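Local coordinates for protein ribonucleoside-diphosphate reductase, alpha chain (Actinobacillus ureae ATCC 25976, PDB 6DQX) that probably reduces ribonucleoside diphosphates to deoxyribonucleotides, as the catalytic subunit of a class Id ribonucleotide reductase, at residues S157-F160 against S161-F164. Sequence-based numbering, arbitrary orientation.
Sequences SFNF and SKLF
Lys162 reaches back along the helix beside Asn159, one turn earlier. Its CB lies 3.3 Å from Asn159 O, and CG stays near the same oxygen. With CG anti to its own carbonyl carbon (chi1 -61°), the chain heads back toward the start of the helix. It then bends at chi3, and CE passes 3.9 Å from Asn159 OD1. The two side chains cross at a slant. NZ forms a long, weak ion pair with Asp169 of the second subunit. The amide of Asn159 also faces that subunit: ND2 donates to the carbonyl of Val170 there. The same ND2 sits 3.9 Å above the plane of the Phe160 ring, over its centre.

Ser161 OG donates to Phe158 O at 2.7 Å, in the carbonyl plane and on a lone pair. Such a bond from a serine hydroxyl to the carbonyl three residues earlier is common in helices. A chi1 of 83° sets the hydroxyl between its own N and carbonyl carbon, facing the preceding turn. OG also lies over the rim of one face of the Phe158 ring. The helix mixes two bond spacings here. Ser161 N bonds to Ser157 O at 3.1 Å, i to i+4, and Lys162 N bonds weakly to Phe158 O in the same way. Lys162 N to Asn159 O (3.2 Å) and Leu163 N to Phe160 O (3.0 Å) are i to i+3 bonds, of 3-10 spacing. Phe160 O also meets the edge of the Phe164 ring, 3.3 Å from CD2.

Residues 157-164 lie in helix 156-170, near its start. Phe160, Leu163 and Phe164 pack on helix 114-130. The Phe164 ring is nearly parallel to Phe181, which begins strand 181-186, and nearly perpendicular to Phe138, just after strand 134-137. Phe158 and Ser161 rest on helix 192-195, while Asn159, Phe160, Lys162 and Leu163 meet the second subunit.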
ATOM      1  N   SER A 157      11.797   3.806   9.257  1.00 19.20           N
ATOM      2  CA  SER A 157      11.586   2.545   8.565  1.00 17.86           C
ATOM      3  C   SER A 157      10.446   1.712   9.129  1.00 17.55           C
ATOM      4  O   SER A 157       9.780   0.978   8.390  1.00 16.83           O
ATOM      5  CB  SER A 157      12.885   1.743   8.626  1.00 17.53           C
ATOM      6  OG  SER A 157      13.225   1.457   9.984  1.00 17.84           O
ATOM      7  N   PHE A 158      10.232   1.787  10.442  1.00 18.11           N
ATOM      8  CA  PHE A 158       9.132   1.058  11.058  1.00 18.81           C
ATOM      9  C   PHE A 158       7.765   1.561  10.574  1.00 19.28           C
ATOM     10  O   PHE A 158       6.851   0.772  10.280  1.00 19.64           O
ATOM     11  CB  PHE A 158       9.228   1.126  12.580  1.00 21.04           C
ATOM     12  CG  PHE A 158       8.113   0.413  13.272  1.00 23.28           C
ATOM     13  CD1 PHE A 158       6.929   1.084  13.575  1.00 24.47           C
ATOM     14  CD2 PHE A 158       8.214  -0.945  13.576  1.00 24.24           C
ATOM     15  CE1 PHE A 158       5.873   0.424  14.179  1.00 25.46           C
ATOM     16  CE2 PHE A 158       7.170  -1.606  14.187  1.00 25.13           C
ATOM     17  CZ  PHE A 158       5.997  -0.924  14.491  1.00 26.34           C
ATOM     18  N   ASN A 159       7.636   2.877  10.481  1.00 19.63           N
ATOM     19  CA  ASN A 159       6.461   3.506   9.890  1.00 19.85           C
ATOM     20  C   ASN A 159       6.123   2.884   8.516  1.00 18.42           C
ATOM     21  O   ASN A 159       4.994   2.469   8.278  1.00 18.49           O
ATOM     22  CB  ASN A 159       6.725   5.020   9.779  1.00 21.79           C
ATOM     23  CG  ASN A 159       5.604   5.763   9.077  1.00 23.18           C
ATOM     24  OD1 ASN A 159       4.509   5.840   9.583  1.00 24.85           O
ATOM     25  ND2 ASN A 159       5.894   6.308   7.899  1.00 26.17           N
ATOM     26  N   PHE A 160       7.109   2.781   7.617  1.00 18.56           N
ATOM     27  CA  PHE A 160       6.842   2.173   6.302  1.00 18.78           C
ATOM     28  C   PHE A 160       6.541   0.668   6.344  1.00 18.92           C
ATOM     29  O   PHE A 160       5.846   0.151   5.468  1.00 19.12           O
ATOM     30  CB  PHE A 160       7.959   2.475   5.299  1.00 18.96           C
ATOM     31  CG  PHE A 160       8.083   3.925   4.997  1.00 19.81           C
ATOM     32  CD1 PHE A 160       7.044   4.601   4.346  1.00 19.53           C
ATOM     33  CD2 PHE A 160       9.172   4.628   5.414  1.00 20.15           C
ATOM     34  CE1 PHE A 160       7.135   5.948   4.106  1.00 20.61           C
ATOM     35  CE2 PHE A 160       9.273   5.985   5.179  1.00 21.65           C
ATOM     36  CZ  PHE A 160       8.250   6.645   4.516  1.00 21.24           C
ATOM     37  N   SER A 161       7.041  -0.036   7.354  1.00 18.90           N
ATOM     38  CA  SER A 161       6.700  -1.469   7.509  1.00 18.72           C
ATOM     39  C   SER A 161       5.195  -1.692   7.670  1.00 19.49           C
ATOM     40  O   SER A 161       4.686  -2.708   7.239  1.00 19.00           O
ATOM     41  CB  SER A 161       7.472  -2.113   8.672  1.00 19.50           C
ATOM     42  OG  SER A 161       6.860  -1.888   9.938  1.00 20.83           O
ATOM     43  N   LYS A 162       4.467  -0.691   8.209  1.00 20.18           N
ATOM     44  CA  LYS A 162       3.009  -0.765   8.345  1.00 20.99           C
ATOM     45  C   LYS A 162       2.319  -0.935   7.010  1.00 19.26           C
ATOM     46  O   LYS A 162       1.322  -1.627   6.899  1.00 18.71           O
ATOM     47  CB  LYS A 162       2.444   0.468   9.100  1.00 22.46           C
ATOM     48  CG  LYS A 162       2.979   0.580  10.510  1.00 25.98           C
ATOM     49  CD  LYS A 162       2.167   1.517  11.398  1.00 28.03           C
ATOM     50  CE  LYS A 162       2.375   2.957  11.028  1.00 28.08           C
ATOM     51  NZ  LYS A 162       1.679   3.878  11.972  1.00 27.72           N
ATOM     52  N   LEU A 163       2.885  -0.355   5.963  1.00 19.65           N
ATOM     53  CA  LEU A 163       2.338  -0.487   4.637  1.00 19.94           C
ATOM     54  C   LEU A 163       2.388  -1.929   4.133  1.00 18.85           C
ATOM     55  O   LEU A 163       1.442  -2.451   3.558  1.00 18.10           O
ATOM     56  CB  LEU A 163       3.134   0.428   3.717  1.00 23.73           C
ATOM     57  CG  LEU A 163       2.705   0.738   2.310  1.00 26.38           C
ATOM     58  CD1 LEU A 163       1.205   0.969   2.193  1.00 27.86           C
ATOM     59  CD2 LEU A 163       3.506   1.960   1.865  1.00 27.69           C
ATOM     60  N   PHE A 164       3.504  -2.600   4.391  1.00 18.12           N
ATOM     61  CA  PHE A 164       3.666  -3.969   3.895  1.00 17.63           C
ATOM     62  C   PHE A 164       2.833  -4.957   4.693  1.00 17.58           C
ATOM     63  O   PHE A 164       2.256  -5.881   4.130  1.00 17.96           O
ATOM     64  CB  PHE A 164       5.152  -4.310   3.868  1.00 17.09           C
ATOM     65  CG  PHE A 164       5.903  -3.473   2.883  1.00 16.54           C
ATOM     66  CD1 PHE A 164       5.925  -3.843   1.543  1.00 16.89           C
ATOM     67  CD2 PHE A 164       6.495  -2.275   3.259  1.00 16.55           C
ATOM     68  CE1 PHE A 164       6.568  -3.048   0.603  1.00 17.41           C
ATOM     69  CE2 PHE A 164       7.138  -1.471   2.325  1.00 16.67           C
ATOM     70  CZ  PHE A 164       7.177  -1.863   0.989  1.00 16.85           C
TER